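Local structure of glycoprotein (Chandipura virus, 5MDM) at residues L12-V17 with D359-W364; A61-T66 with H83-T88; V65-F70 with Y77-I82. The protein probably attaches the virus to host receptors and, triggered by endosomal acidity, drives fusion of the viral and endosomal membranes. One frame throughout, in Å; residues are numbered along the deposited sequence.

Contact 1: residues L12-V17 with D359-W364; sequences LDWKPV and DIWTQW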
loop_
_atom_site.group_PDB
_atom_site.type_symbol
_atom_site.label_atom_id
_atom_site.label_comp_id
_atom_site.label_asym_id
_atom_site.label_seq_id
_atom_site.Cartn_x
_atom_site.Cartn_y
_atom_site.Cartn_z
ATOM N N LEU A 12 36.091 -20.372 2.343
ATOM C CA LEU A 12 35.593 -21.467 3.161
ATOM C C LEU A 12 36.254 -22.782 2.762
ATOM O O LEU A 12 36.701 -22.943 1.627
ATOM C CB LEU A 12 34.071 -21.585 3.037
ATOM C CG LEU A 12 33.240 -20.421 3.577
ATOM C CD1 LEU A 12 31.763 -20.659 3.308
ATOM C CD2 LEU A 12 33.495 -20.221 5.064
ATOM N N ASP A 13 36.318 -23.718 3.703
ATOM C CA ASP A 13 36.829 -25.049 3.413
ATOM C C ASP A 13 35.714 -25.906 2.815
ATOM O O ASP A 13 34.807 -26.350 3.526
ATOM C CB ASP A 13 37.385 -25.699 4.680
ATOM C CG ASP A 13 38.068 -27.022 4.403
ATOM O OD1 ASP A 13 38.693 -27.158 3.329
ATOM O OD2 ASP A 13 37.978 -27.929 5.258
ATOM N N TRP A 14 35.784 -26.126 1.504
ATOM C CA TRP A 14 34.750 -26.870 0.790
ATOM C C TRP A 14 35.008 -28.376 0.767
ATOM O O TRP A 14 36.153 -28.826 0.691
ATOM C CB TRP A 14 34.595 -26.347 -0.642
ATOM C CG TRP A 14 34.167 -24.911 -0.723
ATOM C CD1 TRP A 14 34.979 -23.824 -0.845
ATOM C CD2 TRP A 14 32.822 -24.406 -0.687
ATOM N NE1 TRP A 14 34.226 -22.673 -0.887
ATOM C CE2 TRP A 14 32.901 -23.003 -0.791
ATOM C CE3 TRP A 14 31.560 -25.004 -0.574
ATOM C CZ2 TRP A 14 31.768 -22.189 -0.786
ATOM C CZ3 TRP A 14 30.438 -24.195 -0.568
ATOM C CH2 TRP A 14 30.550 -22.803 -0.676
ATOM N N LYS A 15 33.927 -29.145 0.841
ATOM C CA LYS A 15 33.978 -30.597 0.732
ATOM C C LYS A 15 32.802 -31.039 -0.127
ATOM O O LYS A 15 31.747 -30.406 -0.106
ATOM C CB LYS A 15 33.892 -31.248 2.115
ATOM C CG LYS A 15 35.057 -30.925 3.043
ATOM C CD LYS A 15 34.609 -30.886 4.500
ATOM C CE LYS A 15 33.905 -32.174 4.907
ATOM N NZ LYS A 15 33.370 -32.095 6.296
ATOM N N PRO A 16 32.980 -32.119 -0.900
ATOM C CA PRO A 16 31.908 -32.606 -1.775
ATOM C C PRO A 16 30.704 -33.127 -0.993
ATOM O O PRO A 16 30.868 -33.852 -0.011
ATOM C CB PRO A 16 32.575 -33.751 -2.541
ATOM C CG PRO A 16 34.033 -33.461 -2.461
ATOM C CD PRO A 16 34.237 -32.849 -1.114
ATOM N N VAL A 17 29.507 -32.748 -1.430
ATOM C CA VAL A 17 28.275 -33.244 -0.830
ATOM C C VAL A 17 28.095 -34.717 -1.170
ATOM O O VAL A 17 28.151 -35.100 -2.338
ATOM C CB VAL A 17 27.047 -32.460 -1.334
ATOM C CG1 VAL A 17 25.767 -33.083 -0.809
ATOM C CG2 VAL A 17 27.144 -31.001 -0.918
ATOM N N ASP A 359 35.865 -6.709 1.622
ATOM C CA ASP A 359 35.774 -7.906 0.796
ATOM C C ASP A 359 34.969 -8.955 1.543
ATOM O O ASP A 359 35.285 -9.289 2.684
ATOM C CB ASP A 359 37.168 -8.452 0.475
ATOM C CG ASP A 359 37.783 -7.810 -0.757
ATOM O OD1 ASP A 359 37.025 -7.264 -1.589
ATOM O OD2 ASP A 359 39.024 -7.868 -0.898
ATOM N N ILE A 360 33.925 -9.469 0.900
ATOM C CA ILE A 360 33.034 -10.422 1.554
ATOM C C ILE A 360 33.228 -11.844 1.038
ATOM O O ILE A 360 32.985 -12.810 1.762
ATOM C CB ILE A 360 31.560 -9.999 1.418
ATOM C CG1 ILE A 360 31.098 -10.088 -0.037
ATOM C CG2 ILE A 360 31.372 -8.589 1.941
ATOM C CD1 ILE A 360 29.670 -9.624 -0.251
ATOM N N TRP A 361 33.669 -11.964 -0.212
ATOM C CA TRP A 361 34.005 -13.262 -0.793
ATOM C C TRP A 361 35.038 -13.118 -1.909
ATOM O O TRP A 361 34.911 -12.251 -2.774
ATOM C CB TRP A 361 32.757 -13.967 -1.328
ATOM C CG TRP A 361 33.041 -15.372 -1.748
ATOM C CD1 TRP A 361 33.252 -15.824 -3.018
ATOM C CD2 TRP A 361 33.172 -16.508 -0.888
ATOM N NE1 TRP A 361 33.497 -17.176 -3.002
ATOM C CE2 TRP A 361 33.457 -17.619 -1.706
ATOM C CE3 TRP A 361 33.075 -16.693 0.494
ATOM C CZ2 TRP A 361 33.640 -18.900 -1.185
ATOM C CZ3 TRP A 361 33.259 -17.963 1.008
ATOM C CH2 TRP A 361 33.538 -19.050 0.172
ATOM N N THR A 362 36.051 -13.980 -1.892
ATOM C CA THR A 362 37.142 -13.879 -2.854
ATOM C C THR A 362 37.598 -15.232 -3.394
ATOM O O THR A 362 38.538 -15.305 -4.185
ATOM C CB THR A 362 38.354 -13.184 -2.234
ATOM O OG1 THR A 362 39.401 -13.105 -3.206
ATOM C CG2 THR A 362 38.852 -13.969 -1.034
ATOM N N GLN A 363 36.932 -16.299 -2.962
ATOM C CA GLN A 363 37.291 -17.657 -3.368
ATOM C C GLN A 363 36.385 -18.141 -4.501
ATOM O O GLN A 363 35.427 -18.876 -4.274
ATOM C CB GLN A 363 37.191 -18.596 -2.164
ATOM C CG GLN A 363 37.604 -20.032 -2.422
ATOM C CD GLN A 363 37.227 -20.942 -1.272
ATOM O OE1 GLN A 363 36.598 -20.512 -0.304
ATOM N NE2 GLN A 363 37.606 -22.209 -1.372
ATOM N N TRP A 364 36.695 -17.723 -5.724
ATOM C CA TRP A 364 35.830 -17.993 -6.871
ATOM C C TRP A 364 36.172 -19.294 -7.596
ATOM O O TRP A 364 37.342 -19.612 -7.801
ATOM C CB TRP A 364 35.879 -16.814 -7.843
ATOM C CG TRP A 364 35.560 -15.521 -7.182
ATOM C CD1 TRP A 364 36.444 -14.622 -6.664
ATOM C CD2 TRP A 364 34.256 -14.989 -6.941
ATOM N NE1 TRP A 364 35.770 -13.554 -6.123
ATOM C CE2 TRP A 364 34.424 -13.757 -6.281
ATOM C CE3 TRP A 364 32.961 -15.434 -7.222
ATOM C CZ2 TRP A 364 33.346 -12.964 -5.896
ATOM C CZ3 TRP A 364 31.893 -14.646 -6.844
ATOM C CH2 TRP A 364 32.090 -13.425 -6.188
#
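Q363 turns CG away from its own backbone N (chi1 -177°) and stays extended beyond it, which carries the terminal amide to the backbone of L12; W361, with its CG also anti to N, sends the six-membered end of its indole toward L12 and W14. The setting is the beta-rich lateral part of this class III fusion glycoprotein, where the loop between strands 357-359 and 365-367 meets the segment leading into strand 15-16. The amide serves both polar backbone atoms of one residue: L12 N donates to Q363 OE1 at 2.7 Å and 163°, while Q363 NE2 returns a bond to L12 O at 3.2 Å. That second acceptor lies close to the amide plane, and the paired bonds are consistent with oxygen facing L12 N and nitrogen facing L12 O. The W14 side chain runs antiparallel to that of Q363, its ring plane 59° from the amide, with Q363 CD at the indole edge. Apolar contact completes the join. L12 CG abuts the W361 edge at CZ3, 3.6 Å away, and W14 CZ2 lies 3.7 Å from W361 CH2. Elsewhere, W14 packs on A318, T320 and I322 of strand 316-322 and meets F365 edge-to-face, and W361 touches F6 and P374. The indole nitrogen of W361 turns back on its own loop, where NE1 makes a weak hydrogen bond to Q363 O at 2.9 Å.

Contact 2: residues A61-T66 with H83-T88; sequences AAKWVT and HNIKPT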
loop_
_atom_site.group_PDB
_atom_site.type_symbol
_atom_site.label_atom_id
_atom_site.label_comp_id
_atom_site.label_asym_id
_atom_site.label_seq_id
_atom_site.Cartn_x
_atom_site.Cartn_y
_atom_site.Cartn_z
ATOM N N ALA A 61 -18.201 26.547 28.141
ATOM C CA ALA A 61 -19.127 26.983 29.177
ATOM C C ALA A 61 -19.447 28.461 29.033
ATOM O O ALA A 61 -18.547 29.289 28.886
ATOM C CB ALA A 61 -18.560 26.698 30.554
ATOM N N ALA A 62 -20.734 28.789 29.073
ATOM C CA ALA A 62 -21.161 30.181 28.997
ATOM C C ALA A 62 -22.507 30.376 29.674
ATOM O O ALA A 62 -23.455 29.645 29.403
ATOM C CB ALA A 62 -21.228 30.643 27.549
ATOM N N LYS A 63 -22.583 31.364 30.560
ATOM C CA LYS A 63 -23.847 31.724 31.188
ATOM C C LYS A 63 -24.701 32.557 30.236
ATOM O O LYS A 63 -24.259 33.580 29.728
ATOM C CB LYS A 63 -23.607 32.472 32.505
ATOM C CG LYS A 63 -23.139 31.562 33.636
ATOM C CD LYS A 63 -22.895 32.313 34.937
ATOM C CE LYS A 63 -21.687 33.228 34.838
ATOM N NZ LYS A 63 -21.365 33.857 36.150
ATOM N N TRP A 64 -25.918 32.098 29.973
ATOM C CA TRP A 64 -26.869 32.874 29.192
ATOM C C TRP A 64 -27.738 33.669 30.159
ATOM O O TRP A 64 -28.484 33.096 30.954
ATOM C CB TRP A 64 -27.727 31.969 28.306
ATOM C CG TRP A 64 -26.962 31.268 27.213
ATOM C CD1 TRP A 64 -25.680 30.803 27.272
ATOM C CD2 TRP A 64 -27.435 30.965 25.894
ATOM N NE1 TRP A 64 -25.330 30.224 26.078
ATOM C CE2 TRP A 64 -26.390 30.311 25.214
ATOM C CE3 TRP A 64 -28.643 31.183 25.224
ATOM C CZ2 TRP A 64 -26.515 29.873 23.899
ATOM C CZ3 TRP A 64 -28.764 30.746 23.918
ATOM C CH2 TRP A 64 -27.708 30.098 23.271
ATOM N N VAL A 65 -27.625 34.991 30.092
ATOM C CA VAL A 65 -28.246 35.871 31.072
ATOM C C VAL A 65 -29.397 36.695 30.498
ATOM O O VAL A 65 -29.212 37.484 29.569
ATOM C CB VAL A 65 -27.208 36.829 31.688
ATOM C CG1 VAL A 65 -27.882 37.801 32.641
ATOM C CG2 VAL A 65 -26.120 36.041 32.400
ATOM N N THR A 66 -30.583 36.493 31.065
ATOM C CA THR A 66 -31.743 37.325 30.775
ATOM C C THR A 66 -31.881 38.370 31.871
ATOM O O THR A 66 -32.110 38.034 33.035
ATOM C CB THR A 66 -33.037 36.497 30.717
ATOM O OG1 THR A 66 -32.960 35.560 29.636
ATOM C CG2 THR A 66 -34.237 37.402 30.505
ATOM N N HIS A 83 -22.185 35.250 28.710
ATOM C CA HIS A 83 -20.879 35.425 29.330
ATOM C C HIS A 83 -20.083 34.126 29.323
ATOM O O HIS A 83 -20.399 33.194 30.061
ATOM C CB HIS A 83 -21.034 35.922 30.770
ATOM C CG HIS A 83 -21.837 37.179 30.893
ATOM N ND1 HIS A 83 -21.980 38.076 29.857
ATOM C CD2 HIS A 83 -22.546 37.685 31.930
ATOM C CE1 HIS A 83 -22.741 39.083 30.251
ATOM N NE2 HIS A 83 -23.098 38.869 31.504
ATOM N N ASN A 84 -19.050 34.070 28.490
ATOM C CA ASN A 84 -18.165 32.915 28.462
ATOM C C ASN A 84 -17.428 32.757 29.784
ATOM O O ASN A 84 -16.821 33.705 30.276
ATOM C CB ASN A 84 -17.156 33.038 27.319
ATOM C CG ASN A 84 -17.794 32.876 25.955
ATOM O OD1 ASN A 84 -18.844 32.248 25.817
ATOM N ND2 ASN A 84 -17.158 33.439 24.935
ATOM N N ILE A 85 -17.499 31.563 30.365
ATOM C CA ILE A 85 -16.757 31.265 31.588
ATOM C C ILE A 85 -16.026 29.935 31.459
ATOM O O ILE A 85 -16.369 29.110 30.613
ATOM C CB ILE A 85 -17.672 31.215 32.832
ATOM C CG1 ILE A 85 -18.671 30.062 32.718
ATOM C CG2 ILE A 85 -18.386 32.542 33.030
ATOM C CD1 ILE A 85 -19.495 29.854 33.966
ATOM N N LYS A 86 -15.013 29.730 32.294
ATOM C CA LYS A 86 -14.284 28.469 32.283
ATOM C C LYS A 86 -15.043 27.420 33.081
ATOM O O LYS A 86 -15.376 27.639 34.244
ATOM C CB LYS A 86 -12.873 28.639 32.843
ATOM C CG LYS A 86 -12.047 27.364 32.794
ATOM C CD LYS A 86 -10.620 27.599 33.249
ATOM C CE LYS A 86 -9.832 26.309 33.226
ATOM N NZ LYS A 86 -8.421 26.523 33.642
ATOM N N PRO A 87 -15.326 26.273 32.450
ATOM C CA PRO A 87 -16.090 25.204 33.097
ATOM C C PRO A 87 -15.279 24.502 34.170
ATOM O O PRO A 87 -14.053 24.438 34.075
ATOM C CB PRO A 87 -16.369 24.236 31.947
ATOM C CG PRO A 87 -15.247 24.457 30.996
ATOM C CD PRO A 87 -14.924 25.918 31.077
ATOM N N THR A 88 -15.960 23.990 35.188
ATOM C CA THR A 88 -15.314 23.145 36.177
ATOM C C THR A 88 -15.195 21.754 35.576
ATOM O O THR A 88 -15.767 21.480 34.519
ATOM C CB THR A 88 -16.131 23.059 37.477
ATOM O OG1 THR A 88 -17.276 22.224 37.269
ATOM C CG2 THR A 88 -16.583 24.442 37.918
#
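K63 and H83 face each other as an antiparallel hydrogen-bonded pair, K63 N giving to H83 O and H83 N to K63 O, each bond 2.9 Å long; the second is nearly straight, at 171°. Further along, I85 N donates to A61 O, approaching from above the carbonyl plane. Between them A62 and N84 form a non-hydrogen-bonded pair, and A62 CA makes a CA-H...O contact of 3.3 Å with H83 O. These bonds tie together the two strands of a beta hairpin, 56-69 with 77-85, in the fusion domain. Apolar contacts gather on the face that carries A61, K63 and I85. A61 CB rests 3.6 Å from P87 CB, just where the chain leaves the strand for helix 89-101. With CG1 between the backbone N and the carbonyl carbon (chi1 64°) and the chain extended beyond it, I85 brings CD1 to K63 CG, while CG2 lies 3.8 Å from K63 CE; the lysine, kinked at its third torsion, runs roughly perpendicular to the isoleucine. V65 CG2 reaches H83 CD2 obliquely. Among the polar side chains, N84 folds OD1 over A62 CB on the other face, beside H60; K86 makes its salt bridge with D159, beyond the hairpin.

Contact 3: residues V65-F70 with Y77-I82; sequences VTTCDF and YITHSI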
loop_
_atom_site.group_PDB
_atom_site.type_symbol
_atom_site.label_atom_id
_atom_site.label_comp_id
_atom_site.label_asym_id
_atom_site.label_seq_id
_atom_site.Cartn_x
_atom_site.Cartn_y
_atom_site.Cartn_z
ATOM N N VAL A 65 -27.625 34.991 30.092
ATOM C CA VAL A 65 -28.246 35.871 31.072
ATOM C C VAL A 65 -29.397 36.695 30.498
ATOM O O VAL A 65 -29.212 37.484 29.569
ATOM C CB VAL A 65 -27.208 36.829 31.688
ATOM C CG1 VAL A 65 -27.882 37.801 32.641
ATOM C CG2 VAL A 65 -26.120 36.041 32.400
ATOM N N THR A 66 -30.583 36.493 31.065
ATOM C CA THR A 66 -31.743 37.325 30.775
ATOM C C THR A 66 -31.881 38.370 31.871
ATOM O O THR A 66 -32.110 38.034 33.035
ATOM C CB THR A 66 -33.037 36.497 30.717
ATOM O OG1 THR A 66 -32.960 35.560 29.636
ATOM C CG2 THR A 66 -34.237 37.402 30.505
ATOM N N THR A 67 -31.732 39.637 31.497
ATOM C CA THR A 67 -31.750 40.725 32.466
ATOM C C THR A 67 -33.010 41.572 32.348
ATOM O O THR A 67 -33.356 42.039 31.262
ATOM C CB THR A 67 -30.513 41.637 32.315
ATOM O OG1 THR A 67 -29.318 40.846 32.370
ATOM C CG2 THR A 67 -30.481 42.677 33.425
ATOM N N CYS A 68 -33.689 41.765 33.475
ATOM C CA CYS A 68 -34.890 42.592 33.527
ATOM C C CYS A 68 -34.600 43.921 34.214
ATOM O O CYS A 68 -34.192 43.955 35.374
ATOM C CB CYS A 68 -36.013 41.858 34.263
ATOM S SG CYS A 68 -37.558 42.790 34.411
ATOM N N ASP A 69 -34.810 45.016 33.493
ATOM C CA ASP A 69 -34.602 46.344 34.058
ATOM C C ASP A 69 -35.926 47.047 34.340
ATOM O O ASP A 69 -36.671 47.390 33.422
ATOM C CB ASP A 69 -33.736 47.199 33.131
ATOM C CG ASP A 69 -33.482 48.587 33.690
ATOM O OD1 ASP A 69 -34.238 49.518 33.339
ATOM O OD2 ASP A 69 -32.531 48.746 34.483
ATOM N N PHE A 70 -36.213 47.257 35.621
ATOM C CA PHE A 70 -37.420 47.959 36.031
ATOM C C PHE A 70 -37.049 49.106 36.962
ATOM O O PHE A 70 -36.796 48.894 38.147
ATOM C CB PHE A 70 -38.385 47.001 36.733
ATOM C CG PHE A 70 -39.814 47.145 36.288
ATOM C CD1 PHE A 70 -40.475 46.090 35.679
ATOM C CD2 PHE A 70 -40.495 48.338 36.470
ATOM C CE1 PHE A 70 -41.788 46.218 35.270
ATOM C CE2 PHE A 70 -41.809 48.474 36.062
ATOM C CZ PHE A 70 -42.456 47.413 35.459
ATOM N N TYR A 77 -37.800 46.760 30.195
ATOM C CA TYR A 77 -36.605 46.638 29.368
ATOM C C TYR A 77 -35.858 45.339 29.658
ATOM O O TYR A 77 -35.200 45.204 30.690
ATOM C CB TYR A 77 -35.684 47.846 29.560
ATOM C CG TYR A 77 -34.530 47.898 28.582
ATOM C CD1 TYR A 77 -34.753 47.838 27.211
ATOM C CD2 TYR A 77 -33.219 48.020 29.027
ATOM C CE1 TYR A 77 -33.704 47.888 26.311
ATOM C CE2 TYR A 77 -32.163 48.072 28.135
ATOM C CZ TYR A 77 -32.412 48.004 26.778
ATOM O OH TYR A 77 -31.366 48.055 25.886
ATOM N N ILE A 78 -35.971 44.385 28.739
ATOM C CA ILE A 78 -35.302 43.098 28.877
ATOM C C ILE A 78 -34.125 42.999 27.916
ATOM O O ILE A 78 -34.276 43.228 26.716
ATOM C CB ILE A 78 -36.259 41.925 28.589
ATOM C CG1 ILE A 78 -37.558 42.079 29.384
ATOM C CG2 ILE A 78 -35.587 40.594 28.896
ATOM C CD1 ILE A 78 -37.375 41.979 30.874
ATOM N N THR A 79 -32.954 42.661 28.445
ATOM C CA THR A 79 -31.786 42.443 27.603
ATOM C C THR A 79 -31.321 40.998 27.702
ATOM O O THR A 79 -31.604 40.309 28.682
ATOM C CB THR A 79 -30.620 43.382 27.970
ATOM O OG1 THR A 79 -30.299 43.234 29.358
ATOM C CG2 THR A 79 -30.994 44.828 27.693
ATOM N N HIS A 80 -30.613 40.542 26.677
ATOM C CA HIS A 80 -30.090 39.184 26.652
ATOM C C HIS A 80 -28.593 39.194 26.366
ATOM O O HIS A 80 -28.155 39.725 25.346
ATOM C CB HIS A 80 -30.825 38.354 25.599
ATOM C CG HIS A 80 -32.216 37.965 25.997
ATOM N ND1 HIS A 80 -33.224 37.769 25.079
ATOM C CD2 HIS A 80 -32.762 37.727 27.213
ATOM C CE1 HIS A 80 -34.333 37.431 25.712
ATOM N NE2 HIS A 80 -34.080 37.397 27.007
ATOM N N SER A 81 -27.813 38.610 27.270
ATOM C CA SER A 81 -26.365 38.553 27.094
ATOM C C SER A 81 -25.841 37.131 27.260
ATOM O O SER A 81 -26.554 36.252 27.738
ATOM C CB SER A 81 -25.667 39.481 28.090
ATOM O OG SER A 81 -25.870 39.042 29.422
ATOM N N ILE A 82 -24.596 36.907 26.847
ATOM C CA ILE A 82 -23.931 35.625 27.065
ATOM C C ILE A 82 -22.510 35.851 27.570
ATOM O O ILE A 82 -21.728 36.560 26.943
ATOM C CB ILE A 82 -23.878 34.769 25.785
ATOM C CG1 ILE A 82 -25.290 34.424 25.304
ATOM C CG2 ILE A 82 -23.086 33.498 26.037
ATOM C CD1 ILE A 82 -25.328 33.415 24.173
#
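V65, the residue with most surface buried here, is gripped through its backbone: V65 N donates to S81 O and S81 N to V65 O, both bonds of 2.9 Å. S81 holds OG between its own backbone N and carbonyl carbon (chi1 65°), which sets that oxygen 3.4 Å from V65 CB. T67 repeats the scheme two residues on, its N and O both bonded to T79, with the two side chains side by side and T79 OG1 3.4 Å from T67 CB. With T66-H80 and C68-I78 as non-hydrogen-bonded pairs in between, this is the ladder of an antiparallel beta hairpin, here at the outer end of the fusion domain, and the turn beyond it probably corresponds to one of the two membrane-inserting fusion loops of vesiculovirus G. Y77 stands at the turn end: D69 N donates to Y77 O at 2.8 Å, whereas the return bond from Y77 N is weak. The D69 CB meets the tyrosine ring near its edge, and the ring then leads away from the partner strand. On the opposite face, I78 CD1 touches C68 SG at 3.6 Å, the sulfur being held in a disulfide to C114. T66 lies along H80, whose ring stacks with F109; the threonine OG1 is hydrogen-bonded to P110 O.

How the contacts relate
Contacts 2 and 3 belong to one hairpin, with centres about 15 Å apart. They share V65 and T66; I82 of contact 3 packs on contact 2, its CG2 3.7 Å from A62 CB, and the register carries on from K63-H83 to V65-S81. Contact 1 lies on the other side of the chain's centre, with its own centre about 82 Å from that of contact 2 and 96 Å from that of contact 3, and closes a chain loop that includes the hairpin. Contact 2 is nearer the functional sites: the side chain of H60, probably a pH sensor of the pre-fusion state, is about 3 Å from that of N84, and that of M128, which takes part in the interaction with host vimentin, about 5 Å from that of A62.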